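Local structure of extracellular solute-binding protein, family 3 (Methylophaga aminisulfidivorans MP, 5SV6) at residues I268-A271 with L272-D276; L70-I73 with L74-T77; D260-E263 with L264-E267. The protein is of unknown function but has the architecture of a periplasmic solute-binding protein and is probably linked to methanol dehydrogenase. All coordinates share one frame; numbering follows the deposited sequence.

Interaction 1: residues I268-A271 with L272-D276; sequences INTA and LHKAD
Leu272 sits one helical turn after Ile268, and the two side chains run next to each other in the same direction, branch against branch: the closest pair is Ile268 CG2 and Leu272 CD1, at 3.9 Å. Leucine CG stands beside its own backbone N (chi1 -72°), which brings it close to the Ile268 oxygen, off to one side of the carbonyl plane, with Leu272 CG 3.2 Å from Ile268 O. That same oxygen receives Leu272 N at 2.8 Å in a nearly straight bond (165°). Apolar residues suit both places, since each is buried against Ile255 of strand 247-257, with Ser120 of strand 118-133 alongside. Were Leu272 cut back to an alanine, a gap would probably open beside Ile268 CG2 and Ile255 would lose part of its packing.

Ala271 faces helix 66-77, where it touches Leu74 and Thr77; its single methyl suits so close an approach. Its carbonyl binds the backbone of the next turn, Ala275 N to Ala271 O at 2.8 Å, and the methyl of Ala275 rests on the same oxygen. On the exposed side Thr270 CG2 grazes Lys274 CE at 4.1 Å, while the threonine hydroxyl bonds back to Lys266 O. Successive i to i+4 bonds thus carry an amphipathic alpha-helix to its last turn, where Ala275 departs from helical geometry and serves as N-cap residue of helix 276-286.

Interaction 2: residues L70-I73 with L74-T77; sequences LAKI and LADT
The Asp76 carboxylate offers one face to Lys72, which crosses it at a slant. Lys72 O sits squarely over the carboxylate carbon, 3.2 Å from Asp76 CG, and Lys72 CD lies on the same side, slanted toward the oxygens, 3.1 Å from Asp76 OD2. The ammonium group also comes from above the plane, 52° out of it, to form a salt bridge between Lys72 NZ and Asp76 OD1 at 3.1 Å. At the OD1 edge, close to the carboxylate plane, a water accepts from Lys72 NZ and donates to Asp76 OD1, bridging the pair a second time. Lysine can reach because its chain curls at chi2 and chi3; a flexible basic residue and a short acidic one, four positions apart, suit this outer side of the helix.

The Ile73 carbonyl is the second flat group, and Thr77 grips it from both faces. Thr77 N donates to Ile73 O at 2.9 Å from one side of the plane, and Thr77 OG1 donates to Ile73 O at 2.7 Å from the other. With its hydroxyl held near its own backbone N (chi1 -54°), threonine folds back onto this oxygen one turn earlier and satisfies its polar atom within the helix.

Small and apolar residues fill the remaining sides. Ala71 and Ala75 let strand 82-87 come close, through Phe84 and Leu82. Leu70 and Ile73 meet helix 276-286, both touching Val282, while Thr77 also reaches Lys274 of helix 262-274.

Interaction 3: residues D260-E263 with L264-E267; sequences DDQE and LLKE
Asp261 and Leu264 meet on the more closely packed side of this first helical turn, where Asp261 OD2 lies 3.6 Å from the methyl Leu264 CD2. The carboxylate has its charged partner in Arg258, so the leucine touches an oxygen already engaged in a salt bridge, and Leu264 goes on to pack against Met78 and Asp105. Next to it, Gln262 and Leu265 point the same way, with the amide resting on one methyl: Gln262 OE1 is 3.8 Å from Leu265 CD2. The glutamine bends at chi2 (-70°), and its NE2 donates to Ser259 O, which ties the amide back to the preceding loop. Both residues also touch Ala118 of strand 118-133.

The solvent side is looser and held by charge. Glu263 and Lys266 run alongside each other, and Lys266 NZ forms a salt bridge with Glu263 OE2 at 3.0 Å, on the syn side but 32° out of the carboxylate plane. Long, flexible chains suit this i to i+3 pair. Further along, Glu267 OE1 forms a salt bridge with Arg80.

The acidic side chains of Asp261 and Glu263 probably interact favourably with the helix dipole. The Asp261 carbonyl accepts Leu265 N at 3.1 Å, the first i to i+4 bond here. Asp261 thus marks the amino-terminal start of helix 262-274, as its N-cap residue, without a capping bond from its side chain, and as the centre of an inverse gamma turn.

Overall arrangement
Following the chain from its N terminus, interaction 2 comes first, on helix 66-77; interaction 3 then opens helix 262-274, and interaction 1 carries that helix to its end. Each joins consecutive turns, so none closes a long loop, and they follow in series without nesting or crossing. Interactions 3 and 1 adjoin in sequence, their centres about 13 Å apart. Interactions 1 and 2 are far apart in sequence but touch in space: Ala275 CB lies 3.4 Å from Thr77 OG1 and 3.7 Å from Ile73 CG2. The three together join helices 66-77 and 262-274 to strands 82-87, 118-133 and 247-257, and interaction 2 also ties helix 66-77 to helix 276-286.

Interaction 1: residues I268-A271 with L272-D276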
ATOM      1  N   ILE A 268      16.151   7.990 -13.513  1.00 10.36           N
ATOM      2  CA  ILE A 268      15.025   7.186 -13.092  1.00  9.19           C
ATOM      3  C   ILE A 268      13.788   7.465 -13.946  1.00  8.62           C
ATOM      4  O   ILE A 268      13.141   6.542 -14.420  1.00 11.16           O
ATOM      5  CB  ILE A 268      14.743   7.395 -11.582  1.00  9.42           C
ATOM      6  CG1 ILE A 268      15.857   6.718 -10.775  1.00  8.64           C
ATOM      7  CG2 ILE A 268      13.376   6.830 -11.219  1.00  9.88           C
ATOM      8  CD1 ILE A 268      15.866   7.029  -9.289  1.00 10.48           C
ATOM      9  N   ASN A 269      13.477   8.735 -14.161  1.00  8.30           N
ATOM     10  CA  ASN A 269      12.330   9.088 -14.977  1.00 10.24           C
ATOM     11  C   ASN A 269      12.455   8.545 -16.401  1.00 10.60           C
ATOM     12  O   ASN A 269      11.487   8.077 -16.990  1.00  8.99           O
ATOM     13  CB  ASN A 269      12.127  10.606 -14.989  1.00  9.92           C
ATOM     14  CG  ASN A 269      11.411  11.100 -13.745  1.00 10.71           C
ATOM     15  OD1 ASN A 269      10.735  10.320 -13.063  1.00 10.42           O
ATOM     16  ND2 ASN A 269      11.545  12.392 -13.446  1.00  9.25           N
ATOM     17  N   THR A 270      13.666   8.601 -16.934  1.00  9.64           N
ATOM     18  CA  THR A 270      13.920   8.089 -18.268  1.00 11.87           C
ATOM     19  C   THR A 270      13.687   6.588 -18.290  1.00 11.48           C
ATOM     20  O   THR A 270      13.051   6.069 -19.203  1.00 12.66           O
ATOM     21  CB  THR A 270      15.359   8.426 -18.706  1.00 14.06           C
ATOM     22  OG1 THR A 270      15.450   9.834 -18.921  1.00 13.23           O
ATOM     23  CG2 THR A 270      15.750   7.701 -20.003  1.00 13.19           C
ATOM     24  N   ALA A 271      14.189   5.892 -17.269  1.00  9.91           N
ATOM     25  CA  ALA A 271      14.073   4.446 -17.220  1.00 10.26           C
ATOM     26  C   ALA A 271      12.615   4.021 -17.041  1.00 11.01           C
ATOM     27  O   ALA A 271      12.166   3.066 -17.668  1.00 12.53           O
ATOM     28  CB  ALA A 271      14.939   3.869 -16.107  1.00 11.31           C
ATOM     29  N   LEU A 272      11.890   4.727 -16.175  1.00 10.15           N
ATOM     30  CA  LEU A 272      10.472   4.436 -15.920  1.00 10.78           C
ATOM     31  C   LEU A 272       9.649   4.491 -17.195  1.00 11.51           C
ATOM     32  O   LEU A 272       8.815   3.630 -17.456  1.00 12.13           O
ATOM     33  CB  LEU A 272       9.887   5.430 -14.909  1.00 11.37           C
ATOM     34  CG  LEU A 272      10.344   5.246 -13.465  1.00 11.41           C
ATOM     35  CD1 LEU A 272       9.742   6.310 -12.551  1.00 11.07           C
ATOM     36  CD2 LEU A 272       9.949   3.858 -13.012  1.00 12.38           C
ATOM     37  N   HIS A 273       9.878   5.521 -17.991  1.00 11.68           N
ATOM     38  CA  HIS A 273       9.162   5.628 -19.251  1.00 13.43           C
ATOM     39  C   HIS A 273       9.550   4.466 -20.182  1.00 13.98           C
ATOM     40  O   HIS A 273       8.683   3.808 -20.778  1.00 15.67           O
ATOM     41  CB  HIS A 273       9.419   6.991 -19.898  1.00 13.14           C
ATOM     42  CG  HIS A 273       8.545   7.258 -21.081  1.00 16.89           C
ATOM     43  ND1 HIS A 273       9.025   7.259 -22.375  1.00 19.06           N
ATOM     44  CD2 HIS A 273       7.217   7.509 -21.171  1.00 17.82           C
ATOM     45  CE1 HIS A 273       8.029   7.506 -23.209  1.00 17.27           C
ATOM     46  NE2 HIS A 273       6.922   7.663 -22.504  1.00 21.32           N
ATOM     47  N   LYS A 274      10.847   4.185 -20.273  1.00 13.42           N
ATOM     48  CA  LYS A 274      11.336   3.114 -21.147  1.00 15.39           C
ATOM     49  C   LYS A 274      10.786   1.747 -20.766  1.00 17.28           C
ATOM     50  O   LYS A 274      10.405   0.954 -21.628  1.00 18.10           O
ATOM     51  CB  LYS A 274      12.870   3.061 -21.144  1.00 16.58           C
ATOM     52  CG  LYS A 274      13.508   3.731 -22.344  1.00 22.36           C
ATOM     53  CD  LYS A 274      14.942   3.241 -22.602  1.00 20.86           C
ATOM     54  CE  LYS A 274      15.923   3.970 -21.712  1.00 19.85           C
ATOM     55  NZ  LYS A 274      17.340   3.533 -21.913  1.00 19.45           N
ATOM     56  N   ALA A 275      10.736   1.477 -19.467  1.00 13.22           N
ATOM     57  CA  ALA A 275      10.355   0.157 -18.982  1.00 14.30           C
ATOM     58  C   ALA A 275       8.881   0.069 -18.632  1.00 13.28           C
ATOM     59  O   ALA A 275       8.446  -0.915 -18.037  1.00 14.25           O
ATOM     60  CB  ALA A 275      11.197  -0.215 -17.776  1.00 13.47           C
ATOM     61  N   ASP A 276       8.113   1.088 -18.999  1.00 13.36           N
ATOM     62  CA  ASP A 276       6.714   1.136 -18.599  1.00 14.22           C
ATOM     63  C   ASP A 276       5.899  -0.144 -18.870  1.00 14.46           C
ATOM     64  O   ASP A 276       5.145  -0.572 -18.004  1.00 14.25           O
ATOM     65  CB  ASP A 276       5.999   2.363 -19.164  1.00 16.84           C
ATOM     66  CG  ASP A 276       4.615   2.524 -18.586  1.00 18.08           C
ATOM     67  OD1 ASP A 276       4.499   2.626 -17.347  1.00 19.57           O
ATOM     68  OD2 ASP A 276       3.645   2.512 -19.354  1.00 17.35           O
TER

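Interaction 2: residues L70-I73 with L74-T77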
ATOM      1  N   LEU A  70      10.140  -4.916  -9.355  1.00  9.64           N
ATOM      2  CA  LEU A  70      10.215  -3.601  -9.980  1.00  9.39           C
ATOM      3  C   LEU A  70      11.620  -3.028  -9.890  1.00 10.16           C
ATOM      4  O   LEU A  70      12.070  -2.343 -10.803  1.00  9.76           O
ATOM      5  CB  LEU A  70       9.222  -2.638  -9.326  1.00  9.23           C
ATOM      6  CG  LEU A  70       7.751  -2.986  -9.559  1.00  9.99           C
ATOM      7  CD1 LEU A  70       6.842  -2.034  -8.801  1.00  8.23           C
ATOM      8  CD2 LEU A  70       7.428  -2.997 -11.069  1.00 10.98           C
ATOM      9  N   ALA A  71      12.301  -3.305  -8.782  1.00  8.31           N
ATOM     10  CA  ALA A  71      13.650  -2.790  -8.567  1.00 10.93           C
ATOM     11  C   ALA A  71      14.611  -3.398  -9.587  1.00 10.27           C
ATOM     12  O   ALA A  71      15.502  -2.724 -10.107  1.00 10.85           O
ATOM     13  CB  ALA A  71      14.114  -3.103  -7.144  1.00 10.89           C
ATOM     14  N   LYS A  72      14.421  -4.683  -9.862  1.00 10.67           N
ATOM     15  CA  LYS A  72      15.238  -5.391 -10.848  1.00 11.14           C
ATOM     16  C   LYS A  72      15.037  -4.796 -12.249  1.00 13.69           C
ATOM     17  O   LYS A  72      16.007  -4.503 -12.960  1.00 14.38           O
ATOM     18  CB  LYS A  72      14.939  -6.900 -10.766  1.00 14.62           C
ATOM     19  CG  LYS A  72      15.474  -7.819 -11.881  1.00 18.56           C
ATOM     20  CD  LYS A  72      16.878  -7.507 -12.345  1.00 22.92           C
ATOM     21  CE  LYS A  72      17.899  -7.446 -11.229  1.00 23.67           C
ATOM     22  NZ  LYS A  72      18.716  -6.204 -11.444  1.00 21.45           N
ATOM     23  N   ILE A  73      13.784  -4.592 -12.632  1.00 11.30           N
ATOM     24  CA  ILE A  73      13.475  -3.915 -13.884  1.00 12.53           C
ATOM     25  C   ILE A  73      14.131  -2.532 -13.948  1.00 14.05           C
ATOM     26  O   ILE A  73      14.773  -2.185 -14.943  1.00 13.95           O
ATOM     27  CB  ILE A  73      11.953  -3.783 -14.077  1.00 11.01           C
ATOM     28  CG1 ILE A  73      11.331  -5.172 -14.264  1.00 13.01           C
ATOM     29  CG2 ILE A  73      11.637  -2.889 -15.255  1.00 11.94           C
ATOM     30  CD1 ILE A  73       9.818  -5.163 -14.307  1.00 11.64           C
ATOM     31  N   LEU A  74      13.985  -1.747 -12.885  1.00 12.14           N
ATOM     32  CA  LEU A  74      14.548  -0.390 -12.877  1.00 12.56           C
ATOM     33  C   LEU A  74      16.079  -0.408 -13.019  1.00 12.24           C
ATOM     34  O   LEU A  74      16.653   0.376 -13.787  1.00 13.27           O
ATOM     35  CB  LEU A  74      14.126   0.361 -11.607  1.00 10.41           C
ATOM     36  CG  LEU A  74      14.624   1.798 -11.445  1.00 11.80           C
ATOM     37  CD1 LEU A  74      14.189   2.700 -12.627  1.00 10.90           C
ATOM     38  CD2 LEU A  74      14.143   2.374 -10.100  1.00 11.97           C
ATOM     39  N   ALA A  75      16.742  -1.304 -12.294  1.00 13.08           N
ATOM     40  CA  ALA A  75      18.204  -1.385 -12.363  1.00 13.45           C
ATOM     41  C   ALA A  75      18.692  -1.869 -13.740  1.00 16.59           C
ATOM     42  O   ALA A  75      19.647  -1.313 -14.296  1.00 13.95           O
ATOM     43  CB  ALA A  75      18.756  -2.258 -11.257  1.00 13.47           C
ATOM     44  N   ASP A  76      18.038  -2.903 -14.273  1.00 14.76           N
ATOM     45  CA  ASP A  76      18.364  -3.432 -15.603  1.00 16.64           C
ATOM     46  C   ASP A  76      18.234  -2.342 -16.661  1.00 15.88           C
ATOM     47  O   ASP A  76      19.101  -2.181 -17.521  1.00 16.77           O
ATOM     48  CB  ASP A  76      17.436  -4.591 -15.980  1.00 15.56           C
ATOM     49  CG  ASP A  76      17.768  -5.890 -15.246  1.00 18.45           C
ATOM     50  OD1 ASP A  76      18.812  -5.964 -14.565  1.00 22.81           O
ATOM     51  OD2 ASP A  76      16.974  -6.849 -15.364  1.00 20.74           O
ATOM     52  N   THR A  77      17.137  -1.595 -16.591  1.00 15.67           N
ATOM     53  CA  THR A  77      16.852  -0.537 -17.558  1.00 13.73           C
ATOM     54  C   THR A  77      17.884   0.586 -17.514  1.00 15.17           C
ATOM     55  O   THR A  77      18.192   1.196 -18.539  1.00 13.58           O
ATOM     56  CB  THR A  77      15.437   0.018 -17.352  1.00 14.35           C
ATOM     57  OG1 THR A  77      14.510  -1.071 -17.385  1.00 12.29           O
ATOM     58  CG2 THR A  77      15.072   1.034 -18.445  1.00 13.02           C
TER
HETATM   59  O   HOH W   1      20.897  -5.192 -13.446  1.00 24.51           O

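Interaction 3: residues D260-E263 with L264-E267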
ATOM      1  N   ASP A 260      18.223  16.365  -3.269  1.00 14.89           N
ATOM      2  CA  ASP A 260      19.382  16.899  -3.980  1.00 19.56           C
ATOM      3  C   ASP A 260      19.900  15.973  -5.095  1.00 18.27           C
ATOM      4  O   ASP A 260      20.802  16.351  -5.851  1.00 17.50           O
ATOM      5  CB  ASP A 260      20.509  17.170  -2.989  1.00 20.98           C
ATOM      6  CG  ASP A 260      21.023  15.905  -2.349  1.00 23.39           C
ATOM      7  OD1 ASP A 260      20.459  15.479  -1.315  1.00 26.52           O
ATOM      8  OD2 ASP A 260      21.976  15.314  -2.896  1.00 30.25           O
ATOM      9  N   ASP A 261      19.341  14.766  -5.186  1.00 14.85           N
ATOM     10  CA  ASP A 261      19.825  13.758  -6.136  1.00 15.44           C
ATOM     11  C   ASP A 261      19.104  13.906  -7.458  1.00 13.94           C
ATOM     12  O   ASP A 261      18.500  12.959  -7.959  1.00 11.75           O
ATOM     13  CB  ASP A 261      19.618  12.337  -5.595  1.00 15.03           C
ATOM     14  CG  ASP A 261      20.902  11.714  -5.064  1.00 19.96           C
ATOM     15  OD1 ASP A 261      21.939  12.411  -5.014  1.00 25.47           O
ATOM     16  OD2 ASP A 261      20.875  10.526  -4.676  1.00 18.43           O
ATOM     17  N   GLN A 262      19.178  15.104  -8.025  1.00 14.26           N
ATOM     18  CA  GLN A 262      18.408  15.424  -9.208  1.00 14.14           C
ATOM     19  C   GLN A 262      18.884  14.677 -10.456  1.00 13.51           C
ATOM     20  O   GLN A 262      18.073  14.335 -11.319  1.00 14.00           O
ATOM     21  CB  GLN A 262      18.387  16.947  -9.427  1.00 17.16           C
ATOM     22  CG  GLN A 262      17.554  17.689  -8.367  1.00 17.06           C
ATOM     23  CD  GLN A 262      16.057  17.422  -8.507  1.00 18.37           C
ATOM     24  OE1 GLN A 262      15.516  17.436  -9.616  1.00 16.61           O
ATOM     25  NE2 GLN A 262      15.387  17.161  -7.385  1.00 17.23           N
ATOM     26  N   GLU A 263      20.181  14.414 -10.565  1.00 12.82           N
ATOM     27  CA  GLU A 263      20.658  13.729 -11.765  1.00 15.10           C
ATOM     28  C   GLU A 263      20.161  12.285 -11.774  1.00 13.09           C
ATOM     29  O   GLU A 263      19.710  11.783 -12.800  1.00 11.89           O
ATOM     30  CB  GLU A 263      22.186  13.792 -11.885  1.00 17.06           C
ATOM     31  CG  GLU A 263      22.714  15.153 -12.308  1.00 17.10           C
ATOM     32  CD  GLU A 263      22.262  15.563 -13.705  1.00 21.34           C
ATOM     33  OE1 GLU A 263      22.210  14.699 -14.605  1.00 19.88           O
ATOM     34  OE2 GLU A 263      21.967  16.759 -13.902  1.00 21.12           O
ATOM     35  N   LEU A 264      20.248  11.633 -10.619  1.00 12.06           N
ATOM     36  CA  LEU A 264      19.690  10.300 -10.433  1.00 12.53           C
ATOM     37  C   LEU A 264      18.197  10.276 -10.769  1.00  9.83           C
ATOM     38  O   LEU A 264      17.726   9.370 -11.446  1.00  9.63           O
ATOM     39  CB  LEU A 264      19.901   9.834  -8.993  1.00 12.04           C
ATOM     40  CG  LEU A 264      19.311   8.478  -8.592  1.00 10.08           C
ATOM     41  CD1 LEU A 264      19.933   7.384  -9.440  1.00 12.56           C
ATOM     42  CD2 LEU A 264      19.560   8.206  -7.120  1.00 11.35           C
ATOM     43  N   LEU A 265      17.461  11.268 -10.278  1.00 10.27           N
ATOM     44  CA  LEU A 265      16.032  11.386 -10.564  1.00  9.90           C
ATOM     45  C   LEU A 265      15.734  11.437 -12.065  1.00 10.19           C
ATOM     46  O   LEU A 265      14.777  10.820 -12.541  1.00  9.12           O
ATOM     47  CB  LEU A 265      15.447  12.623  -9.884  1.00  9.64           C
ATOM     48  CG  LEU A 265      13.942  12.865 -10.066  1.00 12.41           C
ATOM     49  CD1 LEU A 265      13.139  11.796  -9.376  1.00 13.37           C
ATOM     50  CD2 LEU A 265      13.528  14.246  -9.552  1.00 13.35           C
ATOM     51  N   LYS A 266      16.542  12.185 -12.811  1.00  9.08           N
ATOM     52  CA  LYS A 266      16.363  12.246 -14.257  1.00  9.90           C
ATOM     53  C   LYS A 266      16.577  10.874 -14.923  1.00 11.27           C
ATOM     54  O   LYS A 266      15.819  10.493 -15.809  1.00 10.71           O
ATOM     55  CB  LYS A 266      17.251  13.343 -14.888  1.00 10.85           C
ATOM     56  CG  LYS A 266      16.814  14.750 -14.483  1.00 14.42           C
ATOM     57  CD  LYS A 266      17.506  15.851 -15.291  1.00 21.77           C
ATOM     58  CE  LYS A 266      19.018  15.780 -15.161  1.00 20.85           C
ATOM     59  NZ  LYS A 266      19.717  16.866 -15.941  1.00 24.18           N
ATOM     60  N   GLU A 267      17.593  10.130 -14.491  1.00 10.73           N
ATOM     61  CA  GLU A 267      17.839   8.797 -15.047  1.00 12.39           C
ATOM     62  C   GLU A 267      16.689   7.844 -14.717  1.00 12.81           C
ATOM     63  O   GLU A 267      16.303   6.997 -15.523  1.00  9.67           O
ATOM     64  CB  GLU A 267      19.157   8.213 -14.521  1.00 14.82           C
ATOM     65  CG  GLU A 267      20.409   8.871 -15.085  1.00 19.08           C
ATOM     66  CD  GLU A 267      21.683   8.121 -14.721  1.00 24.98           C
ATOM     67  OE1 GLU A 267      21.633   6.884 -14.512  1.00 25.12           O
ATOM     68  OE2 GLU A 267      22.741   8.777 -14.645  1.00 29.94           O
TER